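Local coordinates for phosphoserine aminotransferase SerC (Cytophaga hutchinsonii ATCC 33406, PDB 3FFR), which probably catalyses the pyridoxal-phosphate-dependent transamination between phosphoserine and 2-oxoglutarate in serine biosynthesis, at residues S69-W74 with Y99-E104; E150-F155 with P175-T180; I228-E233 with Q239-P244; A276-Y281 with T301-N306. All coordinates share one frame; numbering follows the deposited sequence.

Interaction 1: S69-W74 with Y99-E104; sequences SATEIW and YEFAGE
With chi1 at -74°, W74 swings its indole away from the carbonyl carbon and out toward F101, whose ring, turned the same way about its own first torsion, comes across to meet it. The result is a T-shaped stack: the benzene edge of the indole points at the phenyl face, the planes stand 87° apart and the six-membered ring centroids are 5.3 Å from each other. The touch is off-centre, CE3 of W74 standing over the rim of the phenyl ring 3.7 Å from CE2 of F101. Just before the indole, CB of W74 lies 3.8 Å from CD2 of F101. T71 works at the phenyl edge instead, its CG2 3.7 Å from CZ of F101.

T71 divides its two branches. A chi1 of -57° sends the methyl to F101 and leaves OG1 for a hydrogen bond to a phosphate oxygen of the pyridoxal phosphate-lysine at position 191. This is the phosphate-binding helix start of a fold-type I aminotransferase, where the first turn after a strand of the large-domain sheet faces the cofactor phosphate and the helix dipole probably steadies its charge. S69 takes the N-cap, its OG accepting from N of E72 at 3.0 Å. The indole is also pinned by its nitrogen, W74 NE1 bonding to OD2 of D167, while F98 stacks on the indole and F186 meets it roughly at right angles. F101 also packs on T224 of the second subunit, and Y225 of that subunit packs against T71.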
loop_
_atom_site.group_PDB
_atom_site.type_symbol
_atom_site.label_atom_id
_atom_site.label_comp_id
_atom_site.label_asym_id
_atom_site.label_seq_id
_atom_site.Cartn_x
_atom_site.Cartn_y
_atom_site.Cartn_z
ATOM N N SER A 69 -3.659 1.703 3.350
ATOM C CA SER A 69 -4.386 2.987 3.347
ATOM C C SER A 69 -5.531 2.950 4.339
ATOM O O SER A 69 -5.903 1.877 4.829
ATOM C CB SER A 69 -4.991 3.232 1.926
ATOM O OG SER A 69 -5.912 2.204 1.569
ATOM N N ALA A 70 -6.086 4.124 4.684
ATOM C CA ALA A 70 -7.258 4.161 5.588
ATOM C C ALA A 70 -8.474 3.576 4.868
ATOM O O ALA A 70 -9.330 2.920 5.469
ATOM C CB ALA A 70 -7.550 5.601 6.126
ATOM N N THR A 71 -8.515 3.792 3.568
ATOM C CA THR A 71 -9.629 3.292 2.740
ATOM C C THR A 71 -9.661 1.750 2.767
ATOM O O THR A 71 -10.718 1.114 2.931
ATOM C CB THR A 71 -9.560 3.823 1.293
ATOM O OG1 THR A 71 -9.560 5.263 1.304
ATOM C CG2 THR A 71 -10.759 3.340 0.434
ATOM N N GLU A 72 -8.481 1.149 2.728
ATOM C CA GLU A 72 -8.388 -0.293 2.869
ATOM C C GLU A 72 -8.985 -0.726 4.223
ATOM O O GLU A 72 -9.735 -1.702 4.304
ATOM C CB GLU A 72 -6.952 -0.814 2.792
ATOM C CG GLU A 72 -6.968 -2.313 2.940
ATOM C CD GLU A 72 -5.643 -3.060 2.952
ATOM O OE1 GLU A 72 -4.565 -2.452 2.838
ATOM O OE2 GLU A 72 -5.722 -4.321 3.080
ATOM N N ILE A 73 -8.624 0.020 5.265
ATOM C CA ILE A 73 -9.085 -0.245 6.627
ATOM C C ILE A 73 -10.640 -0.177 6.704
ATOM O O ILE A 73 -11.284 -1.058 7.317
ATOM C CB ILE A 73 -8.386 0.609 7.703
ATOM C CG1 ILE A 73 -6.895 0.254 7.765
ATOM C CG2 ILE A 73 -9.066 0.376 9.086
ATOM C CD1 ILE A 73 -6.053 1.293 8.507
ATOM N N TRP A 74 -11.244 0.785 6.018
ATOM C CA TRP A 74 -12.732 0.798 5.981
ATOM C C TRP A 74 -13.266 -0.575 5.507
ATOM O O TRP A 74 -14.164 -1.181 6.067
ATOM C CB TRP A 74 -13.266 1.825 5.015
ATOM C CG TRP A 74 -13.179 3.247 5.421
ATOM C CD1 TRP A 74 -12.998 3.769 6.668
ATOM C CD2 TRP A 74 -13.327 4.368 4.540
ATOM N NE1 TRP A 74 -13.020 5.156 6.615
ATOM C CE2 TRP A 74 -13.220 5.542 5.319
ATOM C CE3 TRP A 74 -13.550 4.487 3.182
ATOM C CZ2 TRP A 74 -13.366 6.809 4.766
ATOM C CZ3 TRP A 74 -13.660 5.732 2.634
ATOM C CH2 TRP A 74 -13.551 6.881 3.411
ATOM N N TYR A 99 -19.840 4.546 4.955
ATOM C CA TYR A 99 -21.196 4.019 5.048
ATOM C C TYR A 99 -21.555 3.245 3.783
ATOM O O TYR A 99 -22.133 2.157 3.847
ATOM C CB TYR A 99 -22.178 5.192 5.287
ATOM C CG TYR A 99 -23.620 4.935 4.890
ATOM C CD1 TYR A 99 -24.441 4.151 5.672
ATOM C CD2 TYR A 99 -24.146 5.504 3.746
ATOM C CE1 TYR A 99 -25.746 3.925 5.318
ATOM C CE2 TYR A 99 -25.437 5.271 3.370
ATOM C CZ TYR A 99 -26.244 4.497 4.165
ATOM O OH TYR A 99 -27.556 4.281 3.783
ATOM N N GLU A 100 -21.202 3.814 2.633
ATOM C CA GLU A 100 -21.509 3.173 1.337
ATOM C C GLU A 100 -20.805 1.831 1.130
ATOM O O GLU A 100 -21.334 0.904 0.515
ATOM C CB GLU A 100 -21.161 4.113 0.173
ATOM C CG GLU A 100 -22.128 5.277 0.067
ATOM C CD GLU A 100 -21.691 6.352 -0.908
ATOM O OE1 GLU A 100 -20.532 6.330 -1.357
ATOM O OE2 GLU A 100 -22.518 7.260 -1.176
ATOM N N PHE A 101 -19.609 1.725 1.680
ATOM C CA PHE A 101 -18.859 0.447 1.593
ATOM C C PHE A 101 -19.666 -0.695 2.192
ATOM O O PHE A 101 -19.598 -1.836 1.730
ATOM C CB PHE A 101 -17.517 0.523 2.352
ATOM C CG PHE A 101 -16.392 1.121 1.575
ATOM C CD1 PHE A 101 -16.606 2.045 0.552
ATOM C CD2 PHE A 101 -15.076 0.777 1.901
ATOM C CE1 PHE A 101 -15.545 2.600 -0.155
ATOM C CE2 PHE A 101 -14.018 1.339 1.222
ATOM C CZ PHE A 101 -14.248 2.259 0.209
ATOM N N ALA A 102 -20.396 -0.424 3.267
ATOM C CA ALA A 102 -21.138 -1.506 3.922
ATOM C C ALA A 102 -22.110 -2.153 2.915
ATOM O O ALA A 102 -22.148 -3.373 2.749
ATOM C CB ALA A 102 -21.894 -1.002 5.197
ATOM N N GLY A 103 -22.875 -1.309 2.226
ATOM C CA GLY A 103 -23.811 -1.782 1.205
ATOM C C GLY A 103 -23.115 -2.433 0.023
ATOM O O GLY A 103 -23.574 -3.430 -0.530
ATOM N N GLU A 104 -21.990 -1.873 -0.389
ATOM C CA GLU A 104 -21.259 -2.464 -1.523
ATOM C C GLU A 104 -20.774 -3.878 -1.206
ATOM O O GLU A 104 -20.581 -4.718 -2.114
ATOM C CB GLU A 104 -20.089 -1.570 -1.944
ATOM C CG GLU A 104 -20.596 -0.346 -2.612
ATOM C CD GLU A 104 -19.564 0.758 -2.814
ATOM O OE1 GLU A 104 -18.366 0.486 -2.764
ATOM O OE2 GLU A 104 -19.990 1.927 -2.990
#

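Interaction 2: E150-F155 with P175-T180; sequences EDINTF and PKFDWT
OD1 of D178 is gripped twice by T180: the hydroxyl OG1 of T180 lies 2.7 Å from D178 OD1, on the syn side of the carboxylate, and the backbone N of T180 comes to the same oxygen at 2.9 Å on the anti side. Both arrive from one face of the carboxylate plane, tilted out of it by nearly 30°, which should limit rotation of the carboxylate. CB of D178 points at N153, whose OD1 is 4.0 Å from D178 CB; the amide and carboxylate planes stand 87° apart.

The polar link across the gap runs through a water. It donates a hydrogen bond to N153 OD1 at 2.8 Å and accepts one from the backbone N of D178 at 2.9 Å, lying in the plane of the F177 ring at its edge. Deeper in, CD1 of I152 meets that ring edge too, 3.7 Å from CE1 of F177, and V166 of strand 163-167 touches both side chains.

The bond from T180 N to D178 OD1 makes an Asx turn, to which T180 OG1 adds a second bond, here in the loop that leads into strand 184-188 of the large-domain sheet, with the short helix 149-152 packed alongside.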
loop_
_atom_site.group_PDB
_atom_site.type_symbol
_atom_site.label_atom_id
_atom_site.label_comp_id
_atom_site.label_asym_id
_atom_site.label_seq_id
_atom_site.Cartn_x
_atom_site.Cartn_y
_atom_site.Cartn_z
ATOM N N GLU A 150 -15.509 13.689 24.130
ATOM C CA GLU A 150 -16.580 13.624 25.120
ATOM C C GLU A 150 -17.870 13.147 24.462
ATOM O O GLU A 150 -18.672 12.447 25.077
ATOM C CB GLU A 150 -16.796 14.963 25.862
ATOM C CG GLU A 150 -17.214 16.133 24.991
ATOM C CD GLU A 150 -17.401 17.412 25.799
ATOM O OE1 GLU A 150 -17.377 17.328 27.052
ATOM O OE2 GLU A 150 -17.578 18.485 25.179
ATOM N N ASP A 151 -18.045 13.504 23.199
ATOM C CA ASP A 151 -19.250 13.077 22.448
ATOM C C ASP A 151 -19.088 11.611 22.010
ATOM O O ASP A 151 -20.013 10.794 22.074
ATOM C CB ASP A 151 -19.531 13.991 21.256
ATOM C CG ASP A 151 -20.039 15.398 21.664
ATOM O OD1 ASP A 151 -20.449 15.630 22.826
ATOM O OD2 ASP A 151 -20.034 16.253 20.772
ATOM N N ILE A 152 -17.881 11.277 21.567
ATOM C CA ILE A 152 -17.577 9.884 21.172
ATOM C C ILE A 152 -17.894 8.929 22.333
ATOM O O ILE A 152 -18.431 7.824 22.162
ATOM C CB ILE A 152 -16.084 9.744 20.759
ATOM C CG1 ILE A 152 -15.928 10.454 19.397
ATOM C CG2 ILE A 152 -15.630 8.235 20.682
ATOM C CD1 ILE A 152 -14.633 10.420 18.728
ATOM N N ASN A 153 -17.550 9.393 23.524
ATOM C CA ASN A 153 -17.668 8.584 24.732
ATOM C C ASN A 153 -19.094 8.242 25.115
ATOM O O ASN A 153 -19.314 7.386 25.976
ATOM C CB ASN A 153 -16.981 9.264 25.935
ATOM C CG ASN A 153 -15.469 9.194 25.865
ATOM O OD1 ASN A 153 -14.907 8.449 25.057
ATOM N ND2 ASN A 153 -14.799 9.960 26.729
ATOM N N THR A 154 -20.048 8.912 24.490
ATOM C CA THR A 154 -21.457 8.689 24.816
ATOM C C THR A 154 -22.029 7.478 24.119
ATOM O O THR A 154 -23.108 7.003 24.461
ATOM C CB THR A 154 -22.367 9.872 24.444
ATOM O OG1 THR A 154 -22.402 10.052 23.024
ATOM C CG2 THR A 154 -21.927 11.145 25.150
ATOM N N PHE A 155 -21.300 6.952 23.158
ATOM C CA PHE A 155 -21.826 5.815 22.354
ATOM C C PHE A 155 -21.766 4.445 22.998
ATOM O O PHE A 155 -22.621 3.598 22.745
ATOM C CB PHE A 155 -21.200 5.792 20.960
ATOM C CG PHE A 155 -21.802 6.826 20.028
ATOM C CD1 PHE A 155 -21.355 8.134 20.047
ATOM C CD2 PHE A 155 -22.857 6.499 19.196
ATOM C CE1 PHE A 155 -21.919 9.085 19.227
ATOM C CE2 PHE A 155 -23.434 7.459 18.379
ATOM C CZ PHE A 155 -22.969 8.754 18.398
ATOM N N PRO A 175 -6.820 14.190 19.092
ATOM C CA PRO A 175 -7.700 13.641 20.131
ATOM C C PRO A 175 -7.003 12.706 21.080
ATOM O O PRO A 175 -6.131 11.940 20.685
ATOM C CB PRO A 175 -8.732 12.856 19.331
ATOM C CG PRO A 175 -8.022 12.506 18.035
ATOM C CD PRO A 175 -7.211 13.720 17.754
ATOM N N LYS A 176 -7.430 12.785 22.333
ATOM C CA LYS A 176 -6.923 11.906 23.366
ATOM C C LYS A 176 -8.055 10.979 23.782
ATOM O O LYS A 176 -8.913 11.306 24.609
ATOM C CB LYS A 176 -6.373 12.668 24.569
ATOM C CG LYS A 176 -5.683 11.710 25.547
ATOM C CD LYS A 176 -5.000 12.386 26.723
ATOM C CE LYS A 176 -4.240 11.351 27.544
ATOM N NZ LYS A 176 -5.147 10.298 28.063
ATOM N N PHE A 177 -8.057 9.809 23.181
ATOM C CA PHE A 177 -9.135 8.851 23.420
ATOM C C PHE A 177 -9.094 8.185 24.769
ATOM O O PHE A 177 -8.042 8.013 25.383
ATOM C CB PHE A 177 -9.205 7.774 22.309
ATOM C CG PHE A 177 -9.543 8.348 20.954
ATOM C CD1 PHE A 177 -10.863 8.739 20.662
ATOM C CD2 PHE A 177 -8.566 8.565 20.014
ATOM C CE1 PHE A 177 -11.180 9.326 19.471
ATOM C CE2 PHE A 177 -8.886 9.141 18.790
ATOM C CZ PHE A 177 -10.202 9.528 18.525
ATOM N N ASP A 178 -10.293 7.867 25.226
ATOM C CA ASP A 178 -10.479 6.983 26.364
ATOM C C ASP A 178 -10.657 5.616 25.710
ATOM O O ASP A 178 -11.702 5.319 25.118
ATOM C CB ASP A 178 -11.713 7.344 27.165
ATOM C CG ASP A 178 -11.955 6.390 28.318
ATOM O OD1 ASP A 178 -11.482 5.238 28.312
ATOM O OD2 ASP A 178 -12.680 6.810 29.239
ATOM N N TRP A 179 -9.614 4.803 25.806
ATOM C CA TRP A 179 -9.564 3.531 25.086
ATOM C C TRP A 179 -10.530 2.515 25.644
ATOM O O TRP A 179 -10.750 1.485 25.039
ATOM C CB TRP A 179 -8.138 2.971 25.086
ATOM C CG TRP A 179 -7.162 3.933 24.448
ATOM C CD1 TRP A 179 -6.195 4.662 25.091
ATOM C CD2 TRP A 179 -7.109 4.322 23.080
ATOM N NE1 TRP A 179 -5.536 5.456 24.206
ATOM C CE2 TRP A 179 -6.068 5.262 22.957
ATOM C CE3 TRP A 179 -7.818 3.943 21.939
ATOM C CZ2 TRP A 179 -5.738 5.847 21.751
ATOM C CZ3 TRP A 179 -7.461 4.504 20.731
ATOM C CH2 TRP A 179 -6.434 5.455 20.651
ATOM N N THR A 180 -11.124 2.811 26.792
ATOM C CA THR A 180 -12.080 1.874 27.368
ATOM C C THR A 180 -13.479 2.102 26.833
ATOM O O THR A 180 -14.334 1.224 26.963
ATOM C CB THR A 180 -12.155 1.968 28.914
ATOM O OG1 THR A 180 -12.847 3.159 29.300
ATOM C CG2 THR A 180 -10.749 1.893 29.551
HETATM O O HOH W 1 -12.682 7.661 23.628
#

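Interaction 3: I228-E233 with Q239-P244; sequences IPSMLE and QTPETP
Q239 meets the helix through a water rather than directly: one molecule donates to Q239 O at 2.8 Å and to M231 O at 2.7 Å, tying the incoming loop to the helix backbone. The side chain of Q239 turns elsewhere, to R37 and E42. T240 faces away from the helix and braces its own loop, its OG1 giving a 2.7 Å bond to O of E242 that runs nearly along the C=O axis.

P241 makes the direct contact. Its CG lies 3.5 Å from OG of S230 and its CB 3.8 Å from the same oxygen, so the ring rests on the hydroxyl by van der Waals touch alone; that hydroxyl's hydrogen bond is to O of Y225 of the same chain. The same CG lies 4.0 Å from CA of M231, a selenomethionine whose chi1 of -71° and extended chi2 carry the selenium away; its side chain touches L65, L67 and W202. R37 takes the carbonyls of T240 and P241, and S230 O hydrogen-bonds to a glycol chain, probably from the crystallisation liquor, in a pocket that P241 helps to line.

The loop packs against helix 228-235 through P241 before running on to helix 246-262, in the dimeric arrangement of fold-type I aminotransferases, where each active site takes residues from both chains. E242 follows, its OE1 bonded to H226 NE2 and its side chain packed on T71 of the second subunit. T243 OG1 hydrogen-bonds to the lysine-bound cofactor of that subunit.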
loop_
_atom_site.group_PDB
_atom_site.type_symbol
_atom_site.label_atom_id
_atom_site.label_comp_id
_atom_site.label_asym_id
_atom_site.label_seq_id
_atom_site.Cartn_x
_atom_site.Cartn_y
_atom_site.Cartn_z
ATOM N N ILE A 228 -7.975 -10.166 10.133
ATOM C CA ILE A 228 -7.365 -9.835 11.412
ATOM C C ILE A 228 -6.423 -10.964 11.913
ATOM O O ILE A 228 -5.295 -10.693 12.305
ATOM C CB ILE A 228 -8.416 -9.407 12.470
ATOM C CG1 ILE A 228 -8.896 -7.982 12.124
ATOM C CG2 ILE A 228 -7.804 -9.395 13.897
ATOM C CD1 ILE A 228 -10.116 -7.558 12.937
ATOM N N PRO A 229 -6.866 -12.230 11.906
ATOM C CA PRO A 229 -5.961 -13.286 12.375
ATOM C C PRO A 229 -4.674 -13.399 11.587
ATOM O O PRO A 229 -3.606 -13.637 12.157
ATOM C CB PRO A 229 -6.822 -14.539 12.268
ATOM C CG PRO A 229 -8.200 -14.021 12.534
ATOM C CD PRO A 229 -8.239 -12.738 11.763
ATOM N N SER A 230 -4.773 -13.184 10.294
ATOM C CA SER A 230 -3.591 -13.226 9.424
ATOM C C SER A 230 -2.598 -12.128 9.845
ATOM O O SER A 230 -1.418 -12.369 10.052
ATOM C CB SER A 230 -3.975 -13.125 7.957
ATOM O OG SER A 230 -2.832 -12.954 7.121
HETATM N N MSE A 231 -3.113 -10.913 9.994
HETATM C CA MSE A 231 -2.273 -9.761 10.347
HETATM C C MSE A 231 -1.696 -9.886 11.752
HETATM O O MSE A 231 -0.523 -9.514 12.006
HETATM C CB MSE A 231 -3.061 -8.457 10.193
HETATM C CG MSE A 231 -3.352 -8.081 8.742
HETATM SE SE MSE A 231 -4.158 -6.358 8.572
HETATM C CE MSE A 231 -5.899 -6.791 9.305
ATOM N N LEU A 232 -2.503 -10.441 12.650
ATOM C CA LEU A 232 -2.142 -10.552 14.056
ATOM C C LEU A 232 -1.016 -11.543 14.261
ATOM O O LEU A 232 -0.066 -11.291 15.018
ATOM C CB LEU A 232 -3.374 -10.899 14.910
ATOM C CG LEU A 232 -3.306 -10.716 16.425
ATOM C CD1 LEU A 232 -2.921 -9.250 16.797
ATOM C CD2 LEU A 232 -4.679 -11.102 16.982
ATOM N N GLU A 233 -1.103 -12.647 13.541
ATOM C CA GLU A 233 -0.119 -13.705 13.645
ATOM C C GLU A 233 1.263 -13.138 13.280
ATOM O O GLU A 233 2.277 -13.400 13.955
ATOM C CB GLU A 233 -0.524 -14.841 12.718
ATOM C CG GLU A 233 0.366 -16.018 12.722
ATOM C CD GLU A 233 -0.150 -17.092 11.791
ATOM O OE1 GLU A 233 -0.598 -16.758 10.657
ATOM O OE2 GLU A 233 -0.116 -18.268 12.200
ATOM N N GLN A 239 6.126 -8.538 11.998
ATOM C CA GLN A 239 6.027 -8.645 10.541
ATOM C C GLN A 239 4.600 -8.385 10.041
ATOM O O GLN A 239 3.664 -8.236 10.818
ATOM C CB GLN A 239 6.474 -10.049 10.098
ATOM C CG GLN A 239 7.907 -10.392 10.433
ATOM C CD GLN A 239 8.333 -11.762 9.918
ATOM O OE1 GLN A 239 7.702 -12.318 9.040
ATOM N NE2 GLN A 239 9.401 -12.291 10.460
ATOM N N THR A 240 4.502 -8.410 8.720
ATOM C CA THR A 240 3.231 -8.282 7.966
ATOM C C THR A 240 3.059 -9.491 7.079
ATOM O O THR A 240 4.022 -10.159 6.742
ATOM C CB THR A 240 3.213 -7.005 7.119
ATOM O OG1 THR A 240 4.345 -6.986 6.250
ATOM C CG2 THR A 240 3.263 -5.730 8.043
ATOM N N PRO A 241 1.813 -9.791 6.668
ATOM C CA PRO A 241 1.626 -10.971 5.800
ATOM C C PRO A 241 2.307 -10.878 4.447
ATOM O O PRO A 241 2.951 -11.835 3.985
ATOM C CB PRO A 241 0.115 -11.024 5.620
ATOM C CG PRO A 241 -0.431 -10.399 6.905
ATOM C CD PRO A 241 0.537 -9.242 7.171
ATOM N N GLU A 242 2.140 -9.728 3.839
ATOM C CA GLU A 242 2.717 -9.410 2.530
ATOM C C GLU A 242 3.951 -8.506 2.675
ATOM O O GLU A 242 4.253 -8.060 3.778
ATOM C CB GLU A 242 1.671 -8.723 1.650
ATOM C CG GLU A 242 1.513 -7.209 1.873
ATOM C CD GLU A 242 0.769 -6.761 3.158
ATOM O OE1 GLU A 242 0.534 -7.549 4.095
ATOM O OE2 GLU A 242 0.407 -5.574 3.229
ATOM N N THR A 243 4.667 -8.230 1.574
ATOM C CA THR A 243 5.810 -7.312 1.664
ATOM C C THR A 243 5.222 -5.902 1.849
ATOM O O THR A 243 4.490 -5.420 0.983
ATOM C CB THR A 243 6.731 -7.360 0.446
ATOM O OG1 THR A 243 6.970 -8.745 0.095
ATOM C CG2 THR A 243 8.066 -6.608 0.742
ATOM N N PRO A 244 5.555 -5.243 2.959
ATOM C CA PRO A 244 4.914 -3.964 3.209
ATOM C C PRO A 244 5.715 -2.759 2.772
ATOM O O PRO A 244 6.832 -2.889 2.294
ATOM C CB PRO A 244 4.874 -3.941 4.715
ATOM C CG PRO A 244 6.145 -4.569 5.115
ATOM C CD PRO A 244 6.425 -5.643 4.095
HETATM O O HOH W 2 0.936 -7.796 10.578
#

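Interaction 4: A276-Y281 with T301-N306; sequences ALINTY and TTIVAN
The apolar part belongs to two isoleucines. I303 points its side chain from the strand at the helix, and its CD1 lies 3.8 Å from CD1 of I278. The two side chains meet at a slant, branch against branch. CG2 of I278, anti to the backbone N, touches the same CD1 of I303 at 4.0 Å, so both branches of I278 bear on it, and CG2 of I303 closes in at 4.1 Å from I278 CG2. A275 and I282 of the same helix also touch I303, while V350 and I339 pack on I278.

The mixed part is N279. Its OD1 rests 3.6 Å from CG2 of I303, a polar oxygen against a methyl.

Between the two segments there is packing only; hydrogen bonds are made elsewhere. In helix 264-284, O of A276 takes two donors from opposite faces of its carbonyl plane: N of T280 at 2.9 Å and OG1 of T280 at 2.7 Å. The strand is bonded on both sides, I303 to I339 and V304 to G291, in the five-stranded sheet of the small domain.

Between these segments the contact is van der Waals packing of branched side chains and one amide oxygen, so it probably depends on shape and burial.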
loop_
_atom_site.group_PDB
_atom_site.type_symbol
_atom_site.label_atom_id
_atom_site.label_comp_id
_atom_site.label_asym_id
_atom_site.label_seq_id
_atom_site.Cartn_x
_atom_site.Cartn_y
_atom_site.Cartn_z
ATOM N N ALA A 276 -5.661 28.839 17.244
ATOM C CA ALA A 276 -6.118 30.092 17.852
ATOM C C ALA A 276 -5.706 31.290 16.986
ATOM O O ALA A 276 -6.459 32.264 16.820
ATOM C CB ALA A 276 -5.604 30.214 19.292
ATOM N N LEU A 277 -4.515 31.223 16.430
ATOM C CA LEU A 277 -4.019 32.302 15.545
ATOM C C LEU A 277 -4.934 32.457 14.335
ATOM O O LEU A 277 -5.352 33.562 13.962
ATOM C CB LEU A 277 -2.607 32.029 15.024
ATOM C CG LEU A 277 -1.405 32.280 15.905
ATOM C CD1 LEU A 277 -0.119 31.978 15.093
ATOM C CD2 LEU A 277 -1.414 33.748 16.398
ATOM N N ILE A 278 -5.243 31.307 13.738
ATOM C CA ILE A 278 -6.074 31.237 12.541
ATOM C C ILE A 278 -7.496 31.684 12.831
ATOM O O ILE A 278 -8.074 32.524 12.118
ATOM C CB ILE A 278 -6.071 29.802 11.891
ATOM C CG1 ILE A 278 -4.674 29.414 11.394
ATOM C CG2 ILE A 278 -7.151 29.699 10.771
ATOM C CD1 ILE A 278 -4.514 27.896 11.070
ATOM N N ASN A 279 -8.043 31.169 13.928
ATOM C CA ASN A 279 -9.440 31.422 14.268
ATOM C C ASN A 279 -9.655 32.873 14.696
ATOM O O ASN A 279 -10.689 33.466 14.423
ATOM C CB ASN A 279 -9.939 30.402 15.298
ATOM C CG ASN A 279 -10.074 29.022 14.694
ATOM O OD1 ASN A 279 -10.384 28.893 13.499
ATOM N ND2 ASN A 279 -9.877 27.969 15.514
ATOM N N THR A 280 -8.661 33.431 15.350
ATOM C CA THR A 280 -8.739 34.837 15.783
ATOM C C THR A 280 -8.868 35.747 14.558
ATOM O O THR A 280 -9.606 36.744 14.559
ATOM C CB THR A 280 -7.509 35.231 16.639
ATOM O OG1 THR A 280 -7.574 34.510 17.885
ATOM C CG2 THR A 280 -7.521 36.765 16.941
ATOM N N TYR A 281 -8.155 35.360 13.508
ATOM C CA TYR A 281 -8.164 36.104 12.240
ATOM C C TYR A 281 -9.523 35.934 11.585
ATOM O O TYR A 281 -10.152 36.903 11.156
ATOM C CB TYR A 281 -7.039 35.667 11.312
ATOM C CG TYR A 281 -7.226 36.038 9.839
ATOM C CD1 TYR A 281 -7.346 37.364 9.445
ATOM C CD2 TYR A 281 -7.266 35.039 8.843
ATOM C CE1 TYR A 281 -7.500 37.704 8.120
ATOM C CE2 TYR A 281 -7.431 35.365 7.529
ATOM C CZ TYR A 281 -7.554 36.707 7.166
ATOM O OH TYR A 281 -7.700 37.043 5.832
ATOM N N THR A 301 -7.641 20.592 13.518
ATOM C CA THR A 301 -6.600 20.120 12.578
ATOM C C THR A 301 -6.817 20.426 11.108
ATOM O O THR A 301 -5.865 20.551 10.321
ATOM C CB THR A 301 -6.329 18.600 12.758
ATOM O OG1 THR A 301 -7.553 17.855 12.607
ATOM C CG2 THR A 301 -5.741 18.332 14.140
ATOM N N THR A 302 -8.084 20.531 10.734
ATOM C CA THR A 302 -8.442 20.912 9.367
ATOM C C THR A 302 -9.525 21.985 9.476
ATOM O O THR A 302 -10.713 21.687 9.606
ATOM C CB THR A 302 -8.930 19.727 8.540
ATOM O OG1 THR A 302 -10.144 19.221 9.096
ATOM C CG2 THR A 302 -7.873 18.585 8.484
ATOM N N ILE A 303 -9.071 23.238 9.429
ATOM C CA ILE A 303 -9.950 24.409 9.640
ATOM C C ILE A 303 -10.592 24.854 8.341
ATOM O O ILE A 303 -9.922 25.259 7.396
ATOM C CB ILE A 303 -9.160 25.558 10.325
ATOM C CG1 ILE A 303 -8.567 25.053 11.658
ATOM C CG2 ILE A 303 -10.020 26.811 10.540
ATOM C CD1 ILE A 303 -7.564 26.023 12.342
ATOM N N VAL A 304 -11.917 24.785 8.323
ATOM C CA VAL A 304 -12.698 25.126 7.149
ATOM C C VAL A 304 -13.387 26.478 7.307
ATOM O O VAL A 304 -14.085 26.766 8.300
ATOM C CB VAL A 304 -13.691 23.996 6.833
ATOM C CG1 VAL A 304 -14.541 24.337 5.566
ATOM C CG2 VAL A 304 -12.885 22.678 6.642
ATOM N N ALA A 305 -13.083 27.341 6.336
ATOM C CA ALA A 305 -13.632 28.677 6.330
ATOM C C ALA A 305 -14.400 28.939 5.052
ATOM O O ALA A 305 -13.943 28.615 3.950
ATOM C CB ALA A 305 -12.481 29.715 6.459
ATOM N N ASN A 306 -15.563 29.559 5.221
ATOM C CA ASN A 306 -16.306 30.072 4.077
ATOM C C ASN A 306 -15.503 31.276 3.596
ATOM O O ASN A 306 -14.913 32.014 4.399
ATOM C CB ASN A 306 -17.722 30.469 4.459
ATOM C CG ASN A 306 -18.554 29.306 4.856
ATOM O OD1 ASN A 306 -18.232 28.196 4.490
ATOM N ND2 ASN A 306 -19.646 29.545 5.604
#

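From the N terminus the four contacts close one after another, none nested and none crossing. Interaction 1 leaves 24 residues between its segments and joins helix 70-81 to helix 93-104 in the large domain. Interaction 2 follows, folding the loop before strand 184-188 back on helix 149-152; its centre lies about 22 Å from that of interaction 1. Interaction 3 is the shortest closure, with five residues between its segments, and binds the loop before helix 246-262 to helix 228-235. Like interaction 1 it touches the second subunit. Interaction 4, ending nearest the C terminus, fixes helix 264-284 on the small-domain sheet, about 40 Å centre to centre from interaction 3.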